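Local coordinates for protein Non-sulfated chondroitin lyase E66 (Autographa californica nucleopolyhedrovirus, PDB 3VSN) that cleaves non-sulfated chondroitin as a polysaccharide lyase of the baculovirus envelope and is essential for oral infection of the insect host, at residues V147-N150 / I151-L155; N307-G310 / N311-T314; K433-E436 / M437-Q441; Q493-N496 / N497-S501. One frame throughout, in Å; residues are numbered along the deposited sequence. Where two conformers were deposited one is given.

Interaction 1 of 4, residues V147-N150 / I151-L155; sequences VFMN and ITIVL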
loop_
_atom_site.group_PDB
_atom_site.type_symbol
_atom_site.label_atom_id
_atom_site.label_comp_id
_atom_site.label_asym_id
_atom_site.label_seq_id
_atom_site.Cartn_x
_atom_site.Cartn_y
_atom_site.Cartn_z
ATOM N N VAL A 147 -0.760 22.524 -16.223
ATOM C CA VAL A 147 -0.194 22.766 -17.557
ATOM C C VAL A 147 0.422 24.165 -17.633
ATOM O O VAL A 147 1.572 24.319 -18.052
ATOM C CB VAL A 147 -1.245 22.586 -18.677
ATOM C CG1 VAL A 147 -0.668 22.961 -20.035
ATOM C CG2 VAL A 147 -1.749 21.152 -18.705
ATOM N N PHE A 148 -0.346 25.170 -17.211
ATOM C CA PHE A 148 0.129 26.552 -17.162
ATOM C C PHE A 148 1.429 26.653 -16.372
ATOM O O PHE A 148 2.404 27.251 -16.838
ATOM C CB PHE A 148 -0.931 27.470 -16.546
ATOM C CG PHE A 148 -2.018 27.880 -17.505
ATOM C CD1 PHE A 148 -1.915 29.071 -18.222
ATOM C CD2 PHE A 148 -3.148 27.089 -17.683
ATOM C CE1 PHE A 148 -2.913 29.457 -19.103
ATOM C CE2 PHE A 148 -4.151 27.471 -18.564
ATOM C CZ PHE A 148 -4.034 28.660 -19.274
ATOM N N MET A 149 1.439 26.043 -15.186
ATOM C CA MET A 149 2.598 26.082 -14.307
ATOM C C MET A 149 3.828 25.403 -14.921
ATOM O O MET A 149 4.908 25.993 -14.955
ATOM C CB MET A 149 2.256 25.462 -12.949
ATOM C CG MET A 149 3.400 25.510 -11.952
ATOM S SD MET A 149 2.920 24.837 -10.357
ATOM C CE MET A 149 4.395 25.171 -9.409
ATOM N N ASN A 150 3.657 24.174 -15.409
ATOM C CA ASN A 150 4.765 23.413 -15.991
ATOM C C ASN A 150 5.383 24.095 -17.216
ATOM O O ASN A 150 6.607 24.202 -17.313
ATOM C CB ASN A 150 4.341 21.980 -16.329
ATOM C CG ASN A 150 4.300 21.076 -15.107
ATOM O OD1 ASN A 150 3.332 21.079 -14.345
ATOM N ND2 ASN A 150 5.356 20.293 -14.918
ATOM N N ILE A 151 4.536 24.565 -18.132
ATOM C CA ILE A 151 5.007 25.234 -19.350
ATOM C C ILE A 151 5.756 26.527 -19.016
ATOM O O ILE A 151 6.886 26.726 -19.469
ATOM C CB ILE A 151 3.860 25.475 -20.368
ATOM C CG1 ILE A 151 3.361 24.134 -20.917
ATOM C CG2 ILE A 151 4.333 26.359 -21.519
ATOM C CD1 ILE A 151 2.208 24.220 -21.901
ATOM N N THR A 152 5.140 27.382 -18.199
ATOM C CA THR A 152 5.744 28.656 -17.802
ATOM C C THR A 152 7.132 28.481 -17.163
ATOM O O THR A 152 8.082 29.177 -17.536
ATOM C CB THR A 152 4.814 29.459 -16.865
ATOM O OG1 THR A 152 3.568 29.707 -17.528
ATOM C CG2 THR A 152 5.445 30.793 -16.473
ATOM N N ILE A 153 7.252 27.548 -16.223
ATOM C CA ILE A 153 8.522 27.363 -15.516
ATOM C C ILE A 153 9.613 26.737 -16.391
ATOM O O ILE A 153 10.724 27.268 -16.454
ATOM C CB ILE A 153 8.359 26.614 -14.175
ATOM C CG1 ILE A 153 7.394 27.377 -13.264
ATOM C CG2 ILE A 153 9.714 26.442 -13.488
ATOM C CD1 ILE A 153 7.025 26.662 -11.978
ATOM N N VAL A 154 9.316 25.635 -17.079
ATOM C CA VAL A 154 10.368 24.984 -17.881
ATOM C C VAL A 154 10.885 25.863 -19.027
ATOM O O VAL A 154 12.013 25.683 -19.489
ATOM C CB VAL A 154 9.992 23.567 -18.392
ATOM C CG1 VAL A 154 9.569 22.670 -17.234
ATOM C CG2 VAL A 154 8.921 23.617 -19.481
ATOM N N LEU A 155 10.061 26.817 -19.462
ATOM C CA LEU A 155 10.437 27.740 -20.531
ATOM C C LEU A 155 10.975 29.074 -20.002
ATOM O O LEU A 155 11.122 30.030 -20.769
ATOM C CB LEU A 155 9.247 27.986 -21.476
ATOM C CG LEU A 155 8.678 26.812 -22.282
ATOM C CD1 LEU A 155 7.581 27.288 -23.225
ATOM C CD2 LEU A 155 9.764 26.078 -23.061
#

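Interaction 2 of 4, residues N307-G310 / N311-T314; sequences NVIG and NFIT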
loop_
_atom_site.group_PDB
_atom_site.type_symbol
_atom_site.label_atom_id
_atom_site.label_comp_id
_atom_site.label_asym_id
_atom_site.label_seq_id
_atom_site.Cartn_x
_atom_site.Cartn_y
_atom_site.Cartn_z
ATOM N N ASN A 307 2.757 2.427 -9.361
ATOM C CA ASN A 307 3.893 2.878 -10.162
ATOM C C ASN A 307 4.565 4.158 -9.639
ATOM O O ASN A 307 5.499 4.663 -10.262
ATOM C CB ASN A 307 3.537 2.973 -11.660
ATOM C CG ASN A 307 2.470 4.013 -11.960
ATOM O OD1 ASN A 307 2.129 4.849 -11.120
ATOM N ND2 ASN A 307 1.938 3.967 -13.176
ATOM N N VAL A 308 4.096 4.667 -8.496
ATOM C CA VAL A 308 4.709 5.855 -7.870
ATOM C C VAL A 308 5.236 5.660 -6.437
ATOM O O VAL A 308 6.197 6.323 -6.040
ATOM C CB VAL A 308 3.796 7.111 -7.918
ATOM C CG1 VAL A 308 3.628 7.605 -9.348
ATOM C CG2 VAL A 308 2.443 6.848 -7.265
ATOM N N ILE A 309 4.615 4.768 -5.664
ATOM C CA ILE A 309 4.957 4.627 -4.237
ATOM C C ILE A 309 6.449 4.361 -3.997
ATOM O O ILE A 309 7.002 4.790 -2.987
ATOM C CB ILE A 309 4.072 3.580 -3.514
ATOM C CG1 ILE A 309 4.030 3.862 -2.002
ATOM C CG2 ILE A 309 4.546 2.163 -3.817
ATOM C CD1 ILE A 309 2.914 3.155 -1.256
ATOM N N GLY A 310 7.095 3.672 -4.936
ATOM C CA GLY A 310 8.522 3.372 -4.825
ATOM C C GLY A 310 9.402 4.614 -4.880
ATOM O O GLY A 310 10.553 4.585 -4.440
ATOM N N ASN A 311 8.848 5.704 -5.415
ATOM C CA ASN A 311 9.569 6.970 -5.569
ATOM C C ASN A 311 9.256 7.994 -4.478
ATOM O O ASN A 311 9.786 9.109 -4.501
ATOM C CB ASN A 311 9.279 7.578 -6.952
ATOM C CG ASN A 311 9.605 6.629 -8.087
ATOM O OD1 ASN A 311 10.615 5.934 -8.052
ATOM N ND2 ASN A 311 8.748 6.597 -9.104
ATOM N N PHE A 312 8.401 7.623 -3.528
ATOM C CA PHE A 312 7.973 8.562 -2.488
ATOM C C PHE A 312 9.074 8.863 -1.475
ATOM O O PHE A 312 9.243 10.012 -1.050
ATOM C CB PHE A 312 6.734 8.046 -1.747
ATOM C CG PHE A 312 5.447 8.145 -2.530
ATOM C CD1 PHE A 312 5.405 8.691 -3.814
ATOM C CD2 PHE A 312 4.258 7.720 -1.953
ATOM C CE1 PHE A 312 4.204 8.782 -4.508
ATOM C CE2 PHE A 312 3.057 7.811 -2.637
ATOM C CZ PHE A 312 3.030 8.338 -3.921
ATOM N N ILE A 313 9.799 7.816 -1.082
ATOM C CA ILE A 313 10.824 7.891 -0.044
ATOM C C ILE A 313 11.998 6.976 -0.392
ATOM O O ILE A 313 11.910 6.168 -1.319
ATOM C CB ILE A 313 10.270 7.489 1.346
ATOM C CG1 ILE A 313 9.775 6.036 1.339
ATOM C CG2 ILE A 313 9.163 8.439 1.788
ATOM C CD1 ILE A 313 9.524 5.468 2.719
ATOM N N THR A 314 13.100 7.128 0.340
ATOM C CA THR A 314 14.165 6.134 0.349
ATOM C C THR A 314 13.825 5.144 1.457
ATOM O O THR A 314 13.707 5.528 2.625
ATOM C CB THR A 314 15.550 6.763 0.599
ATOM O OG1 THR A 314 15.867 7.656 -0.473
ATOM C CG2 THR A 314 16.635 5.681 0.682
HETATM O O HOH W 1 12.951 5.737 -6.372
#

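Interaction 3 of 4, residues K433-E436 / M437-Q441; sequences KFAE and MNNLQ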
loop_
_atom_site.group_PDB
_atom_site.type_symbol
_atom_site.label_atom_id
_atom_site.label_comp_id
_atom_site.label_asym_id
_atom_site.label_seq_id
_atom_site.Cartn_x
_atom_site.Cartn_y
_atom_site.Cartn_z
ATOM N N LYS A 433 -12.741 -13.865 12.616
ATOM C CA LYS A 433 -13.955 -14.524 12.150
ATOM C C LYS A 433 -14.733 -13.553 11.264
ATOM O O LYS A 433 -14.918 -12.385 11.619
ATOM C CB LYS A 433 -14.812 -15.021 13.321
ATOM C CG LYS A 433 -16.003 -15.874 12.898
ATOM C CD LYS A 433 -16.782 -16.398 14.094
ATOM C CE LYS A 433 -17.860 -17.384 13.663
ATOM N NZ LYS A 433 -18.612 -17.911 14.839
ATOM N N PHE A 434 -15.172 -14.047 10.109
ATOM C CA PHE A 434 -15.814 -13.217 9.098
ATOM C C PHE A 434 -17.206 -13.752 8.761
ATOM O O PHE A 434 -17.336 -14.767 8.065
ATOM C CB PHE A 434 -14.957 -13.167 7.826
ATOM C CG PHE A 434 -13.487 -12.922 8.076
ATOM C CD1 PHE A 434 -12.997 -11.628 8.214
ATOM C CD2 PHE A 434 -12.587 -13.987 8.140
ATOM C CE1 PHE A 434 -11.643 -11.397 8.423
ATOM C CE2 PHE A 434 -11.234 -13.763 8.351
ATOM C CZ PHE A 434 -10.760 -12.466 8.490
ATOM N N ALA A 435 -18.239 -13.068 9.252
ATOM C CA ALA A 435 -19.631 -13.466 9.014
ATOM C C ALA A 435 -19.961 -13.595 7.523
ATOM O O ALA A 435 -20.634 -14.542 7.115
ATOM C CB ALA A 435 -20.596 -12.501 9.694
ATOM N N GLU A 436 -19.458 -12.660 6.718
ATOM C CA GLU A 436 -19.792 -12.593 5.291
ATOM C C GLU A 436 -19.034 -13.603 4.423
ATOM O O GLU A 436 -19.341 -13.764 3.242
ATOM C CB GLU A 436 -19.587 -11.169 4.754
ATOM C CG GLU A 436 -20.465 -10.103 5.402
ATOM C CD GLU A 436 -19.944 -9.610 6.746
ATOM O OE1 GLU A 436 -18.808 -9.955 7.139
ATOM O OE2 GLU A 436 -20.680 -8.865 7.421
ATOM N N MET A 437 -18.040 -14.273 5.001
ATOM C CA MET A 437 -17.341 -15.348 4.297
ATOM C C MET A 437 -17.703 -16.703 4.895
ATOM O O MET A 437 -16.825 -17.524 5.184
ATOM C CB MET A 437 -15.822 -15.118 4.288
ATOM C CG MET A 437 -15.395 -13.947 3.409
ATOM S SD MET A 437 -13.631 -13.867 3.026
ATOM C CE MET A 437 -12.950 -13.447 4.626
ATOM N N ASN A 438 -19.008 -16.924 5.077
ATOM C CA ASN A 438 -19.530 -18.201 5.565
ATOM C C ASN A 438 -19.056 -18.532 6.992
ATOM O O ASN A 438 -18.817 -19.699 7.328
ATOM C CB ASN A 438 -19.157 -19.314 4.570
ATOM C CG ASN A 438 -19.834 -20.631 4.869
ATOM O OD1 ASN A 438 -20.983 -20.666 5.299
ATOM N ND2 ASN A 438 -19.118 -21.729 4.638
ATOM N N ASN A 439 -18.929 -17.497 7.824
ATOM C CA ASN A 439 -18.410 -17.627 9.197
ATOM C C ASN A 439 -17.003 -18.230 9.280
ATOM O O ASN A 439 -16.656 -18.875 10.277
ATOM C CB ASN A 439 -19.388 -18.391 10.111
ATOM C CG ASN A 439 -20.456 -17.493 10.721
ATOM O OD1 ASN A 439 -21.530 -17.964 11.100
ATOM N ND2 ASN A 439 -20.163 -16.204 10.835
ATOM N N LEU A 440 -16.205 -18.024 8.232
ATOM C CA LEU A 440 -14.796 -18.420 8.249
ATOM C C LEU A 440 -14.103 -17.843 9.471
ATOM O O LEU A 440 -14.210 -16.646 9.756
ATOM C CB LEU A 440 -14.067 -17.961 6.979
ATOM C CG LEU A 440 -12.547 -18.188 6.927
ATOM C CD1 LEU A 440 -12.199 -19.662 6.747
ATOM C CD2 LEU A 440 -11.931 -17.345 5.823
ATOM N N GLN A 441 -13.403 -18.709 10.194
ATOM C CA GLN A 441 -12.576 -18.294 11.317
ATOM C C GLN A 441 -11.236 -19.010 11.245
ATOM O O GLN A 441 -11.129 -20.077 10.630
ATOM C CB GLN A 441 -13.271 -18.592 12.649
ATOM C CG GLN A 441 -13.490 -20.074 12.927
ATOM C CD GLN A 441 -14.034 -20.323 14.318
ATOM O OE1 GLN A 441 -13.318 -20.184 15.308
ATOM N NE2 GLN A 441 -15.303 -20.695 14.398
HETATM O O HOH W 2 -21.772 -15.942 4.445
#

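Interaction 4 of 4, residues Q493-N496 / N497-S501; sequences QRIN and NNNSS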
loop_
_atom_site.group_PDB
_atom_site.type_symbol
_atom_site.label_atom_id
_atom_site.label_comp_id
_atom_site.label_asym_id
_atom_site.label_seq_id
_atom_site.Cartn_x
_atom_site.Cartn_y
_atom_site.Cartn_z
ATOM N N GLN A 493 7.180 -29.962 -12.196
ATOM C CA GLN A 493 8.144 -29.848 -11.097
ATOM C C GLN A 493 7.958 -30.977 -10.086
ATOM O O GLN A 493 8.931 -31.587 -9.648
ATOM C CB GLN A 493 8.021 -28.496 -10.387
ATOM C CG GLN A 493 8.564 -27.309 -11.172
ATOM C CD GLN A 493 8.619 -26.046 -10.334
ATOM O OE1 GLN A 493 9.204 -26.034 -9.249
ATOM N NE2 GLN A 493 8.003 -24.975 -10.827
ATOM N N ARG A 494 6.704 -31.252 -9.728
ATOM C CA ARG A 494 6.376 -32.346 -8.814
ATOM C C ARG A 494 6.908 -33.689 -9.329
ATOM O O ARG A 494 7.634 -34.386 -8.613
ATOM C CB ARG A 494 4.860 -32.422 -8.581
ATOM C CG ARG A 494 4.421 -33.517 -7.614
ATOM C CD ARG A 494 2.915 -33.732 -7.685
ATOM N NE ARG A 494 2.428 -34.687 -6.684
ATOM C CZ ARG A 494 2.136 -34.374 -5.423
ATOM N NH1 ARG A 494 2.285 -33.127 -4.986
ATOM N NH2 ARG A 494 1.694 -35.310 -4.591
ATOM N N ILE A 495 6.557 -34.034 -10.569
ATOM C CA ILE A 495 6.964 -35.315 -11.166
ATOM C C ILE A 495 8.490 -35.434 -11.268
ATOM O O ILE A 495 9.051 -36.502 -10.997
ATOM C CB ILE A 495 6.293 -35.563 -12.539
ATOM C CG1 ILE A 495 4.757 -35.526 -12.426
ATOM C CG2 ILE A 495 6.761 -36.880 -13.154
ATOM C CD1 ILE A 495 4.157 -36.500 -11.437
ATOM N N ASN A 496 9.148 -34.332 -11.633
ATOM C CA ASN A 496 10.610 -34.280 -11.688
ATOM C C ASN A 496 11.250 -34.483 -10.318
ATOM O O ASN A 496 12.379 -34.962 -10.219
ATOM C CB ASN A 496 11.088 -32.960 -12.299
ATOM C CG ASN A 496 11.010 -32.958 -13.811
ATOM O OD1 ASN A 496 10.850 -34.005 -14.435
ATOM N ND2 ASN A 496 11.132 -31.780 -14.409
ATOM N N ASN A 497 10.521 -34.118 -9.265
ATOM C CA ASN A 497 10.988 -34.286 -7.887
ATOM C C ASN A 497 10.444 -35.558 -7.221
ATOM O O ASN A 497 10.002 -35.530 -6.069
ATOM C CB ASN A 497 10.647 -33.042 -7.052
ATOM C CG ASN A 497 11.320 -33.047 -5.687
ATOM O OD1 ASN A 497 12.436 -33.544 -5.531
ATOM N ND2 ASN A 497 10.637 -32.494 -4.689
ATOM N N ASN A 498 10.484 -36.671 -7.954
ATOM C CA ASN A 498 10.014 -37.970 -7.452
ATOM C C ASN A 498 8.551 -37.952 -6.985
ATOM O O ASN A 498 8.186 -38.622 -6.022
ATOM C CB ASN A 498 10.947 -38.494 -6.348
ATOM C CG ASN A 498 12.399 -38.551 -6.793
ATOM O OD1 ASN A 498 12.721 -39.124 -7.835
ATOM N ND2 ASN A 498 13.282 -37.945 -6.008
ATOM N N ASN A 499 7.726 -37.180 -7.690
ATOM C CA ASN A 499 6.308 -36.994 -7.361
ATOM C C ASN A 499 6.082 -36.311 -6.002
ATOM O O ASN A 499 5.207 -36.701 -5.229
ATOM C CB ASN A 499 5.529 -38.318 -7.466
ATOM C CG ASN A 499 4.037 -38.105 -7.643
ATOM O OD1 ASN A 499 3.592 -37.030 -8.059
ATOM N ND2 ASN A 499 3.256 -39.129 -7.331
ATOM N N SER A 500 6.886 -35.286 -5.724
ATOM C CA SER A 500 6.746 -34.495 -4.505
ATOM C C SER A 500 6.725 -33.016 -4.850
ATOM O O SER A 500 7.538 -32.551 -5.654
ATOM C CB SER A 500 7.899 -34.787 -3.541
ATOM O OG SER A 500 7.890 -33.870 -2.461
ATOM N N SER A 501 5.801 -32.275 -4.246
ATOM C CA SER A 501 5.709 -30.836 -4.495
ATOM C C SER A 501 6.603 -29.994 -3.579
ATOM O O SER A 501 6.615 -28.764 -3.691
ATOM C CB SER A 501 4.257 -30.355 -4.433
ATOM O OG SER A 501 3.566 -30.696 -5.628
HETATM O O HOH W 3 11.480 -37.937 -10.479
#

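Interaction 1 of 4, residues V147-N150 / I151-L155
Thr-152 folds its hydroxyl back onto the preceding turn of helix 138-154, where OG1 donates to Phe-148 O at 2.8 Å. Phe-148 O also takes the routine helical bond from Thr-152 N (3.1 Å), and the two donors arrive from opposite faces of the carbonyl plane, the hydroxyl 31° out of it. The torsion of Thr-152 makes this possible: with chi1 at -59°, OG1 sits beside its own backbone N, within reach of the carbonyl one turn back. Two apolar pairs with the same i to i+4 spacing flank this bond. Val-147 CG1 meets Ile-151 CD1 at 3.7 Å, the two side chains lying alongside each other, while the extended Met-149 chain runs next to Ile-153, its CG lying 3.8 Å from Ile-153 CD1. Successive backbone bonds, from Ile-151 N to Val-147 O through Val-154 N to Asn-150 O, hold these side chains in step. Farther out, other helices cover the separate flanks: Val-147 and Ile-151 pack on helix 75-93, Met-149 and Ile-153 on helices 29-48 and 189-205, and Phe-148 on helix 161-175. Thr-152 OG1 also hydrogen-bonds to Thr-168 OG1. Within this alpha/alpha toroid, then, a buried hydroxyl is satisfied both by its own helix and by a neighbouring one, giving a largely apolar set of helix contacts a directional polar link.

Interaction 2 of 4, residues N307-G310 / N311-T314
A chi1 of -74° sets Phe-312 CG beside its own backbone N, and the ring folds back against the preceding turn, where Ile-309 CA lies over the ring centre. This is a CH-pi contact: Ile-309 CA is 3.8 Å from the Phe-312 ring centroid and only 7° off the ring normal. For Ile-309, a chi1 of -156° swings CG1 roughly opposite its backbone N, and the branch crosses the ring at about a right angle, coming within 3.9 Å of Phe-312 CD2. Val-308 supplies a second apolar touch, its CG2 reaching Phe-312 CZ at 3.7 Å. The main chain is drawn in by two i to i+3 hydrogen bonds. Asn-311 N donates to Val-308 O at 2.8 Å, and Phe-312 N to Ile-309 O at 3.2 Å; in the latter the donor stands well above the carbonyl plane. A water lies within hydrogen-bonding distance of Asn-311 OD1 (2.9 Å) and, farther off, of Gly-310 O, whereas Asn-311 ND2 is engaged by Ser-47 O. Around this turn, Phe-312 stacks on Tyr-259 and touches Ile-256 of helix 253-258, while Ile-309 packs against Ile-283 of helix 276-284. Two overlapping beta turns, 308-311 and 309-312, each closed by an i to i+3 bond, shape this part of the loop between helix 276-284 and strand 318-322, with the Phe-312 side chain about 10 Å from that of the proton donor Tyr-254.

Interaction 3 of 4, residues K433-E436 / M437-Q441
Lys-433 begins the contact opposite Gln-441, as an antiparallel non-hydrogen-bonded pair in which Lys-433 CG approaches Gln-441 CB to 3.9 Å. The lysine chain is extended throughout and crosses its partner obliquely, and its CA makes a CA-H...O contact with Leu-440 O. At Phe-434 the backbone N donates to that same Leu-440 oxygen, 2.8 Å away and almost in line with the carbonyl bond. The Phe-434 ring receives the methyl group of Met-437 over one face: CE stands 3.8 Å from the centroid and 25° off the ring normal, displaced toward the rim, in a CH-pi contact. Met-437 gets there by bending at its last torsion (chi3 -69°), which turns the methyl back over the ring. The Phe-434 carbonyl accepts from Met-437 N at 3.2 Å, a bond entering from well above the carbonyl plane. Next, Ala-435 O takes a weak bond from Asn-439 N (3.5 Å), and a water reinforces the bend by donating to Ala-435 O and accepting from Asn-438 N. Glu-436 leads into the type I' turn from Met-437 to Leu-440, while its OE1 is held by Tyr-348 OH. Overall this is the connection of a beta hairpin, joining strands 426-434 and 440-449 of a large antiparallel sheet. Gln-441 pairs onward with Gly-461 and Lys-433 with Ile-414 through backbone bonds, so strands continue on both flanks; Phe-434, Met-437 and Leu-440 pack against helix 359-364, and Tyr-348 meets the Phe-434 ring edge-to-face.

Interaction 4 of 4, residues Q493-N496 / N497-S501
Arg-494 and Asn-499 meet in a surface contact at the C-terminal end of helix 490-496, a helix terminus ended by a reversal through two residues of positive phi, Asn-498 and Asn-499. Asn-497 is the first residue to depart from helical geometry, and the chain then doubles back beside the last turn on its way to strand 504-506. Weak backbone bonds accompany the exit: Asn-497 N to Gln-493 O, and Ser-500 N to Arg-494 O. A water tightens the corner, accepting from Asn-498 N at 3.0 Å and lying within bonding distance of Ile-495 O. The side chain of Asn-497 adds another tie, its ND2 donating to Ser-500 O at 3.2 Å. Across the reversal the Arg-494 side chain, with CG opposite the backbone N (chi1 -179°) and the chain extended on to NE, lies along the returning backbone. Arg-494 NE donates to Asn-499 OD1 at 3.0 Å, the donor standing 47° out of the amide's carbonyl plane, and the guanidinium and amide planes are nearly perpendicular. Asn-499 O sits over one guanidinium face, offset toward the rim. Beyond the contact, Leu-524 O also accepts from Arg-494 NH1, so this nitrogen links the helix end to a second loop. At the guanidinium edge, Arg-494 NH1 donates to Ser-501 OG at 2.8 Å, with the hydroxyl oxygen only 11° out of the guanidinium plane.

Followed from the N terminus, the four contacts come in series, none nesting within or crossing another, and each is local to one continuous run of chain. Interaction 1 lies in helix 138-154 of the helical toroid and closes no loop beyond the helical turn. Interaction 2 tightens the loop between helix 276-284 and strand 318-322, near the middle of the molecule, its centre about 24 Å from that of interaction 1. Interaction 3 closes the hairpin between strands 426-434 and 440-449 in the beta region. Interaction 4 turns the chain from helix 490-496 toward strand 504-506, an outer strand of that same seven-stranded sheet, with about 35 Å between the centres of interactions 3 and 4.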